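Local structure of reticulocyte binding protein (Streptococcus agalactiae COH1, 3FAW) at residues 166-171 with 224-229; 441-446 with 471-476; 534-537 with 541-544. The protein probably hydrolyses alpha-1,6 glycosidic linkages in pullulan and related alpha-glucans, as expected of a pullulanase held at the streptococcal cell wall. All coordinates share one frame; numbering follows the deposited sequence.

Contact 1 of 3, residues 166-171 with 224-229; sequences DNQNRV and LAEWDS
A polar side-chain contact joins the 166-171 turn to loop 224-229, at the end of the hairpin that joins strands 157-164 and 170-179. Q168 reaches across and meets E226. Q168 NE2 donates to E226 O at 2.8 Å, in the plane of that carbonyl and tilted 18° from the Q168 amide plane. Q168 NE2 also makes a weak bond to E226 OE2 at 2.7 Å. One amide nitrogen is thus bound by a backbone and a side-chain oxygen of a single residue. E226 folds back to do this, bent at chi2 (-70°), and its carboxylate stands nearly perpendicular to the amide. The turn is a type I beta turn from N167 to R170, closed by R170 N to N167 O. It belongs to the region matched to carbohydrate-binding module 48, the isoamylase N-terminal domain. A water accepts from Q168 N at 2.8 Å and donates to E226 OE2, a second link beside the direct one. On the other side of the amide, Q168 OE1 rests 3.8 Å from A225 CB and is hydrogen-bonded to K240 NZ. The E226 side chain lies about 5 Å from a bound calcium ion. It also touches Y202 and K363, which belong to a calcium site with K165.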
loop_
_atom_site.group_PDB
_atom_site.type_symbol
_atom_site.label_atom_id
_atom_site.label_comp_id
_atom_site.label_asym_id
_atom_site.label_seq_id
_atom_site.Cartn_x
_atom_site.Cartn_y
_atom_site.Cartn_z
ATOM N N ASP A 166 -2.420 -32.932 -7.242
ATOM C CA ASP A 166 -1.808 -33.591 -6.080
ATOM C C ASP A 166 -0.292 -33.774 -6.204
ATOM O O ASP A 166 0.328 -34.378 -5.331
ATOM C CB ASP A 166 -2.478 -34.950 -5.835
ATOM C CG ASP A 166 -3.905 -34.819 -5.322
ATOM O OD1 ASP A 166 -4.241 -33.773 -4.725
ATOM O OD2 ASP A 166 -4.690 -35.770 -5.507
ATOM N N ASN A 167 0.298 -33.245 -7.275
ATOM C CA ASN A 167 1.746 -33.307 -7.499
ATOM C C ASN A 167 2.113 -32.267 -8.559
ATOM O O ASN A 167 2.178 -32.570 -9.753
ATOM C CB ASN A 167 2.151 -34.726 -7.934
ATOM C CG ASN A 167 3.657 -34.884 -8.153
ATOM O OD1 ASN A 167 4.419 -33.914 -8.133
ATOM N ND2 ASN A 167 4.086 -36.122 -8.371
ATOM N N GLN A 168 2.347 -31.034 -8.116
ATOM C CA GLN A 168 2.464 -29.892 -9.037
ATOM C C GLN A 168 3.624 -29.972 -10.041
ATOM O O GLN A 168 3.614 -29.254 -11.037
ATOM C CB GLN A 168 2.539 -28.567 -8.265
ATOM C CG GLN A 168 3.824 -28.366 -7.470
ATOM C CD GLN A 168 4.134 -26.905 -7.232
ATOM O OE1 GLN A 168 4.311 -26.139 -8.182
ATOM N NE2 GLN A 168 4.208 -26.509 -5.962
ATOM N N ASN A 169 4.614 -30.827 -9.783
ATOM C CA ASN A 169 5.738 -31.014 -10.715
ATOM C C ASN A 169 5.426 -31.974 -11.868
ATOM O O ASN A 169 6.206 -32.072 -12.814
ATOM C CB ASN A 169 6.989 -31.517 -9.977
ATOM C CG ASN A 169 7.618 -30.461 -9.073
ATOM O OD1 ASN A 169 8.154 -30.785 -8.016
ATOM N ND2 ASN A 169 7.561 -29.199 -9.489
ATOM N N ARG A 170 4.295 -32.674 -11.791
ATOM C CA ARG A 170 3.940 -33.700 -12.780
ATOM C C ARG A 170 3.078 -33.155 -13.927
ATOM O O ARG A 170 1.905 -32.827 -13.735
ATOM C CB ARG A 170 3.220 -34.866 -12.091
ATOM C CG ARG A 170 3.064 -36.104 -12.966
ATOM C CD ARG A 170 2.594 -37.311 -12.163
ATOM N NE ARG A 170 1.145 -37.313 -11.949
ATOM C CZ ARG A 170 0.238 -37.818 -12.788
ATOM N NH1 ARG A 170 0.598 -38.377 -13.939
ATOM N NH2 ARG A 170 -1.055 -37.757 -12.478
ATOM N N VAL A 171 3.665 -33.071 -15.119
ATOM C CA VAL A 171 2.934 -32.664 -16.322
ATOM C C VAL A 171 1.972 -33.781 -16.742
ATOM O O VAL A 171 2.387 -34.933 -16.899
ATOM C CB VAL A 171 3.896 -32.346 -17.497
ATOM C CG1 VAL A 171 3.109 -31.998 -18.764
ATOM C CG2 VAL A 171 4.843 -31.207 -17.123
ATOM N N LEU A 224 -3.153 -20.201 -6.934
ATOM C CA LEU A 224 -1.855 -20.745 -7.323
ATOM C C LEU A 224 -1.524 -22.031 -6.571
ATOM O O LEU A 224 -2.107 -22.320 -5.524
ATOM C CB LEU A 224 -0.739 -19.735 -7.032
ATOM C CG LEU A 224 -0.841 -18.297 -7.552
ATOM C CD1 LEU A 224 0.197 -17.428 -6.853
ATOM C CD2 LEU A 224 -0.672 -18.230 -9.069
ATOM N N ALA A 225 -0.572 -22.787 -7.117
ATOM C CA ALA A 225 0.037 -23.913 -6.411
ATOM C C ALA A 225 0.904 -23.385 -5.274
ATOM O O ALA A 225 1.404 -22.262 -5.348
ATOM C CB ALA A 225 0.879 -24.750 -7.365
ATOM N N GLU A 226 1.070 -24.188 -4.223
ATOM C CA GLU A 226 1.969 -23.833 -3.121
ATOM C C GLU A 226 3.321 -23.403 -3.697
ATOM O O GLU A 226 3.850 -24.050 -4.603
ATOM C CB GLU A 226 2.123 -24.982 -2.106
ATOM C CG GLU A 226 2.887 -26.239 -2.580
ATOM C CD GLU A 226 2.147 -27.069 -3.623
ATOM O OE1 GLU A 226 0.937 -26.848 -3.848
ATOM O OE2 GLU A 226 2.784 -27.954 -4.226
ATOM N N TRP A 227 3.852 -22.297 -3.183
ATOM C CA TRP A 227 4.993 -21.616 -3.803
ATOM C C TRP A 227 6.202 -21.557 -2.868
ATOM O O TRP A 227 6.091 -21.178 -1.696
ATOM C CB TRP A 227 4.572 -20.208 -4.248
ATOM C CG TRP A 227 5.679 -19.332 -4.767
ATOM C CD1 TRP A 227 6.045 -18.111 -4.282
ATOM C CD2 TRP A 227 6.557 -19.604 -5.870
ATOM N NE1 TRP A 227 7.095 -17.608 -5.011
ATOM C CE2 TRP A 227 7.430 -18.501 -5.991
ATOM C CE3 TRP A 227 6.695 -20.673 -6.764
ATOM C CZ2 TRP A 227 8.425 -18.433 -6.968
ATOM C CZ3 TRP A 227 7.685 -20.605 -7.736
ATOM C CH2 TRP A 227 8.537 -19.491 -7.830
ATOM N N ASP A 228 7.349 -21.958 -3.406
ATOM C CA ASP A 228 8.631 -21.860 -2.718
ATOM C C ASP A 228 9.647 -21.342 -3.730
ATOM O O ASP A 228 10.031 -22.069 -4.643
ATOM C CB ASP A 228 9.050 -23.237 -2.172
ATOM C CG ASP A 228 10.418 -23.221 -1.503
ATOM O OD1 ASP A 228 10.953 -22.126 -1.224
ATOM O OD2 ASP A 228 10.963 -24.316 -1.256
ATOM N N SER A 229 10.075 -20.088 -3.564
ATOM C CA SER A 229 10.956 -19.431 -4.547
ATOM C C SER A 229 12.333 -20.084 -4.697
ATOM O O SER A 229 13.032 -19.826 -5.681
ATOM C CB SER A 229 11.109 -17.931 -4.257
ATOM O OG SER A 229 11.608 -17.680 -2.956
HETATM O O HOH W 1 5.404 -23.761 -7.642
HETATM O O HOH W 2 2.008 -30.334 -5.413
#

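Contact 2 of 3, residues 441-446 with 471-476; sequences SIKYLT and YKEAKA
A474 CB packs against two side chains of the facing helix, I442 and T446, which are one turn apart. I442 presents its CG2 branch, and I442 CG2 lies 3.9 Å from A474 CB. CG2 lies opposite the I442 backbone nitrogen across the CA-CB bond, while CG1 lies beside that nitrogen. T446 meets the same methyl through its hydroxyl, with T446 OG1 4.0 Å from A474 CB. That hydroxyl is held in its own helix, where T446 OG1 donates to I442 O over 2.6 Å. T446 N also bonds I442 O, at 3.0 Å. The two donors come from opposite faces of the carbonyl plane, and the hydroxyl is tilted 30° from it. A polar atom at a buried surface is satisfied in this way, by a bond within its own helix. These helices, 432-449 and 464-477, flank strand 453-456 in the chain and lie in the helical layer around the eight parallel strands of the TIM barrel. Their segments run nearly parallel, 19° apart, with axes 9.1 Å from each other. On the barrel side, I442 and A474 both touch M483 of strand 482-485, and I442 and T446 touch F454. The outer part of the contact is K443 with E473. K443 CG lies 3.8 Å from E473 CB, and the two chains cross at a slant. The lysine bends at chi3 (71°), which brings K443 CE to 3.6 Å from E473 OE1. K443 NZ stays 4.1 Å from E473 OE1, too far for a salt bridge, although the opposite charges probably attract weakly.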
loop_
_atom_site.group_PDB
_atom_site.type_symbol
_atom_site.label_atom_id
_atom_site.label_comp_id
_atom_site.label_asym_id
_atom_site.label_seq_id
_atom_site.Cartn_x
_atom_site.Cartn_y
_atom_site.Cartn_z
ATOM N N SER A 441 -8.455 -6.155 -11.090
ATOM C CA SER A 441 -8.125 -6.753 -9.792
ATOM C C SER A 441 -8.825 -6.021 -8.644
ATOM O O SER A 441 -9.322 -6.653 -7.714
ATOM C CB SER A 441 -6.609 -6.802 -9.562
ATOM O OG SER A 441 -5.988 -5.585 -9.926
ATOM N N ILE A 442 -8.884 -4.694 -8.723
ATOM C CA ILE A 442 -9.621 -3.906 -7.734
ATOM C C ILE A 442 -11.111 -4.272 -7.750
ATOM O O ILE A 442 -11.729 -4.410 -6.696
ATOM C CB ILE A 442 -9.433 -2.383 -7.955
ATOM C CG1 ILE A 442 -8.003 -1.954 -7.592
ATOM C CG2 ILE A 442 -10.448 -1.586 -7.131
ATOM C CD1 ILE A 442 -7.710 -1.893 -6.094
ATOM N N LYS A 443 -11.680 -4.447 -8.940
ATOM C CA LYS A 443 -13.087 -4.853 -9.072
ATOM C C LYS A 443 -13.330 -6.273 -8.563
ATOM O O LYS A 443 -14.347 -6.545 -7.919
ATOM C CB LYS A 443 -13.541 -4.769 -10.533
ATOM C CG LYS A 443 -13.751 -3.357 -11.057
ATOM C CD LYS A 443 -13.894 -3.353 -12.572
ATOM C CE LYS A 443 -15.216 -3.956 -13.027
ATOM N NZ LYS A 443 -15.206 -4.253 -14.482
ATOM N N TYR A 444 -12.404 -7.176 -8.870
ATOM C CA TYR A 444 -12.500 -8.564 -8.416
ATOM C C TYR A 444 -12.405 -8.651 -6.892
ATOM O O TYR A 444 -13.269 -9.249 -6.246
ATOM C CB TYR A 444 -11.423 -9.433 -9.079
ATOM C CG TYR A 444 -11.250 -10.796 -8.436
ATOM C CD1 TYR A 444 -12.172 -11.818 -8.649
ATOM C CD2 TYR A 444 -10.166 -11.057 -7.606
ATOM C CE1 TYR A 444 -12.009 -13.073 -8.050
ATOM C CE2 TYR A 444 -9.995 -12.299 -7.008
ATOM C CZ TYR A 444 -10.915 -13.301 -7.226
ATOM O OH TYR A 444 -10.728 -14.533 -6.621
ATOM N N LEU A 445 -11.368 -8.043 -6.321
ATOM C CA LEU A 445 -11.203 -8.032 -4.867
ATOM C C LEU A 445 -12.403 -7.398 -4.161
ATOM O O LEU A 445 -12.868 -7.920 -3.146
ATOM C CB LEU A 445 -9.904 -7.324 -4.467
ATOM C CG LEU A 445 -8.622 -8.041 -4.919
ATOM C CD1 LEU A 445 -7.383 -7.154 -4.732
ATOM C CD2 LEU A 445 -8.460 -9.378 -4.200
ATOM N N THR A 446 -12.917 -6.295 -4.706
ATOM C CA THR A 446 -14.072 -5.621 -4.108
ATOM C C THR A 446 -15.314 -6.509 -4.115
ATOM O O THR A 446 -15.913 -6.748 -3.072
ATOM C CB THR A 446 -14.425 -4.298 -4.832
ATOM O OG1 THR A 446 -13.283 -3.439 -4.862
ATOM C CG2 THR A 446 -15.559 -3.584 -4.114
ATOM N N TYR A 471 -11.119 3.839 -8.543
ATOM C CA TYR A 471 -12.027 4.352 -7.515
ATOM C C TYR A 471 -13.472 4.356 -8.013
ATOM O O TYR A 471 -14.380 3.919 -7.304
ATOM C CB TYR A 471 -11.614 5.763 -7.088
ATOM C CG TYR A 471 -12.530 6.393 -6.059
ATOM C CD1 TYR A 471 -12.395 6.100 -4.704
ATOM C CD2 TYR A 471 -13.529 7.287 -6.439
ATOM C CE1 TYR A 471 -13.229 6.675 -3.759
ATOM C CE2 TYR A 471 -14.371 7.869 -5.498
ATOM C CZ TYR A 471 -14.213 7.557 -4.161
ATOM O OH TYR A 471 -15.038 8.129 -3.228
ATOM N N LYS A 472 -13.667 4.853 -9.232
ATOM C CA LYS A 472 -14.992 4.926 -9.847
ATOM C C LYS A 472 -15.655 3.549 -9.877
ATOM O O LYS A 472 -16.799 3.392 -9.445
ATOM C CB LYS A 472 -14.889 5.504 -11.264
ATOM C CG LYS A 472 -16.228 5.768 -11.952
ATOM C CD LYS A 472 -16.029 6.381 -13.332
ATOM C CE LYS A 472 -17.358 6.674 -14.015
ATOM N NZ LYS A 472 -17.181 7.207 -15.395
ATOM N N GLU A 473 -14.911 2.563 -10.368
ATOM C CA GLU A 473 -15.395 1.187 -10.497
ATOM C C GLU A 473 -15.670 0.533 -9.148
ATOM O O GLU A 473 -16.687 -0.143 -8.981
ATOM C CB GLU A 473 -14.385 0.339 -11.277
ATOM C CG GLU A 473 -14.243 0.717 -12.755
ATOM C CD GLU A 473 -15.450 0.330 -13.611
ATOM O OE1 GLU A 473 -16.243 -0.543 -13.198
ATOM O OE2 GLU A 473 -15.596 0.899 -14.714
ATOM N N ALA A 474 -14.751 0.723 -8.200
ATOM C CA ALA A 474 -14.900 0.178 -6.850
ATOM C C ALA A 474 -16.096 0.817 -6.137
ATOM O O ALA A 474 -16.898 0.121 -5.505
ATOM C CB ALA A 474 -13.617 0.395 -6.046
ATOM N N LYS A 475 -16.216 2.140 -6.255
ATOM C CA LYS A 475 -17.318 2.863 -5.628
ATOM C C LYS A 475 -18.669 2.472 -6.236
ATOM O O LYS A 475 -19.673 2.442 -5.526
ATOM C CB LYS A 475 -17.099 4.381 -5.684
ATOM C CG LYS A 475 -18.310 5.198 -5.216
ATOM C CD LYS A 475 -17.922 6.513 -4.563
ATOM C CE LYS A 475 -17.521 6.310 -3.106
ATOM N NZ LYS A 475 -17.507 7.591 -2.346
ATOM N N ALA A 476 -18.689 2.154 -7.533
ATOM C CA ALA A 476 -19.913 1.698 -8.197
ATOM C C ALA A 476 -20.400 0.361 -7.640
ATOM O O ALA A 476 -21.599 0.145 -7.516
ATOM C CB ALA A 476 -19.709 1.604 -9.708
#

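Contact 3 of 3, residues 534-537 with 541-544; sequences PAFI and PQSL
F536 N lies against Q542 CG, 3.7 Å away, where the 534-537 loop meets strand 542-543. This short strand pairs with 733-734 in a two-stranded antiparallel ladder, in which the backbones of Q542 and D734 are hydrogen-bonded. From the strand, the Q542 side chain reaches over the backbone of A535 and F536. Q542 and F536 meet by van der Waals packing. Q542 CG also lies 4.1 Å from F536 CB. The glutamine chain bends at chi2 (-67°), which carries its amide toward P534 and A535. The phenyl ring of F536 is buried. Its CG is trans to the F536 backbone nitrogen (chi1 -165°), which turns the ring so that its edge meets Q542 CB and L544 CD2, both near its plane. The F536 side chain also touches L524, M607 of helix 590-609 and A755. The loop itself is tied to helix 518-525 by backbone bonds between F536 and S523 and between I537 and L524. L544, the first residue of helix 544-551, crosses F536 at about a right angle and brings its CD2 to 4.0 Å from F536 CE1.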
loop_
_atom_site.group_PDB
_atom_site.type_symbol
_atom_site.label_atom_id
_atom_site.label_comp_id
_atom_site.label_asym_id
_atom_site.label_seq_id
_atom_site.Cartn_x
_atom_site.Cartn_y
_atom_site.Cartn_z
ATOM N N PRO A 534 14.565 15.820 17.310
ATOM C CA PRO A 534 13.514 16.291 18.223
ATOM C C PRO A 534 12.415 17.107 17.527
ATOM O O PRO A 534 12.712 17.995 16.726
ATOM C CB PRO A 534 14.282 17.161 19.224
ATOM C CG PRO A 534 15.656 16.618 19.215
ATOM C CD PRO A 534 15.909 16.165 17.808
ATOM N N ALA A 535 11.161 16.781 17.834
ATOM C CA ALA A 535 9.994 17.444 17.259
ATOM C C ALA A 535 8.993 17.741 18.382
ATOM O O ALA A 535 9.385 17.778 19.548
ATOM C CB ALA A 535 9.374 16.576 16.168
ATOM N N PHE A 536 7.718 17.946 18.050
ATOM C CA PHE A 536 6.749 18.451 19.036
ATOM C C PHE A 536 6.654 17.622 20.325
ATOM O O PHE A 536 6.719 18.181 21.416
ATOM C CB PHE A 536 5.354 18.597 18.424
ATOM C CG PHE A 536 4.415 19.430 19.258
ATOM C CD1 PHE A 536 4.510 20.816 19.253
ATOM C CD2 PHE A 536 3.442 18.832 20.047
ATOM C CE1 PHE A 536 3.655 21.591 20.020
ATOM C CE2 PHE A 536 2.576 19.603 20.819
ATOM C CZ PHE A 536 2.685 20.983 20.809
ATOM N N ILE A 537 6.493 16.305 20.201
ATOM C CA ILE A 537 6.356 15.436 21.378
ATOM C C ILE A 537 7.693 14.867 21.886
ATOM O O ILE A 537 7.696 14.065 22.819
ATOM C CB ILE A 537 5.342 14.274 21.142
ATOM C CG1 ILE A 537 5.932 13.177 20.239
ATOM C CG2 ILE A 537 4.026 14.823 20.585
ATOM C CD1 ILE A 537 4.940 12.078 19.857
ATOM N N PRO A 541 10.921 22.374 19.772
ATOM C CA PRO A 541 9.869 23.366 19.515
ATOM C C PRO A 541 9.484 23.510 18.036
ATOM O O PRO A 541 10.352 23.584 17.171
ATOM C CB PRO A 541 10.478 24.668 20.047
ATOM C CG PRO A 541 11.479 24.240 21.043
ATOM C CD PRO A 541 12.054 22.971 20.503
ATOM N N GLN A 542 8.184 23.539 17.764
ATOM C CA GLN A 542 7.667 23.671 16.401
ATOM C C GLN A 542 6.787 24.910 16.304
ATOM O O GLN A 542 6.187 25.324 17.294
ATOM C CB GLN A 542 6.852 22.434 16.011
ATOM C CG GLN A 542 7.602 21.102 16.127
ATOM C CD GLN A 542 8.740 20.961 15.128
ATOM O OE1 GLN A 542 9.899 20.782 15.511
ATOM N NE2 GLN A 542 8.416 21.044 13.844
ATOM N N SER A 543 6.712 25.500 15.113
ATOM C CA SER A 543 5.786 26.605 14.861
ATOM C C SER A 543 4.356 26.122 15.111
ATOM O O SER A 543 3.914 25.145 14.510
ATOM C CB SER A 543 5.929 27.121 13.427
ATOM O OG SER A 543 5.015 28.173 13.166
ATOM N N LEU A 544 3.646 26.799 16.009
ATOM C CA LEU A 544 2.313 26.354 16.429
ATOM C C LEU A 544 1.251 26.559 15.350
ATOM O O LEU A 544 0.249 25.850 15.328
ATOM C CB LEU A 544 1.886 27.067 17.715
ATOM C CG LEU A 544 2.827 26.910 18.917
ATOM C CD1 LEU A 544 2.221 27.575 20.131
ATOM C CD2 LEU A 544 3.144 25.443 19.199
#

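In the fold
The three contacts follow one another along the chain, each closing before the next opens. Contact 1 lies at the antiparallel sheet of the carbohydrate-binding module 48 region. Contact 2 lies in the helical layer of the TIM barrel. Contact 3 lies where the segment after barrel helix 518-525 meets strand 733-734, which lies in the chain between the first two strands of the C-terminal five-stranded sheet. The centres of contacts 1 and 2 are about 30 Å apart, those of 2 and 3 about 40 Å, and those of 1 and 3 about 55 Å. None touch. Contact 3 falls across the chain's centre from both others, consistent with the N-terminal and C-terminal beta regions meeting the barrel far apart.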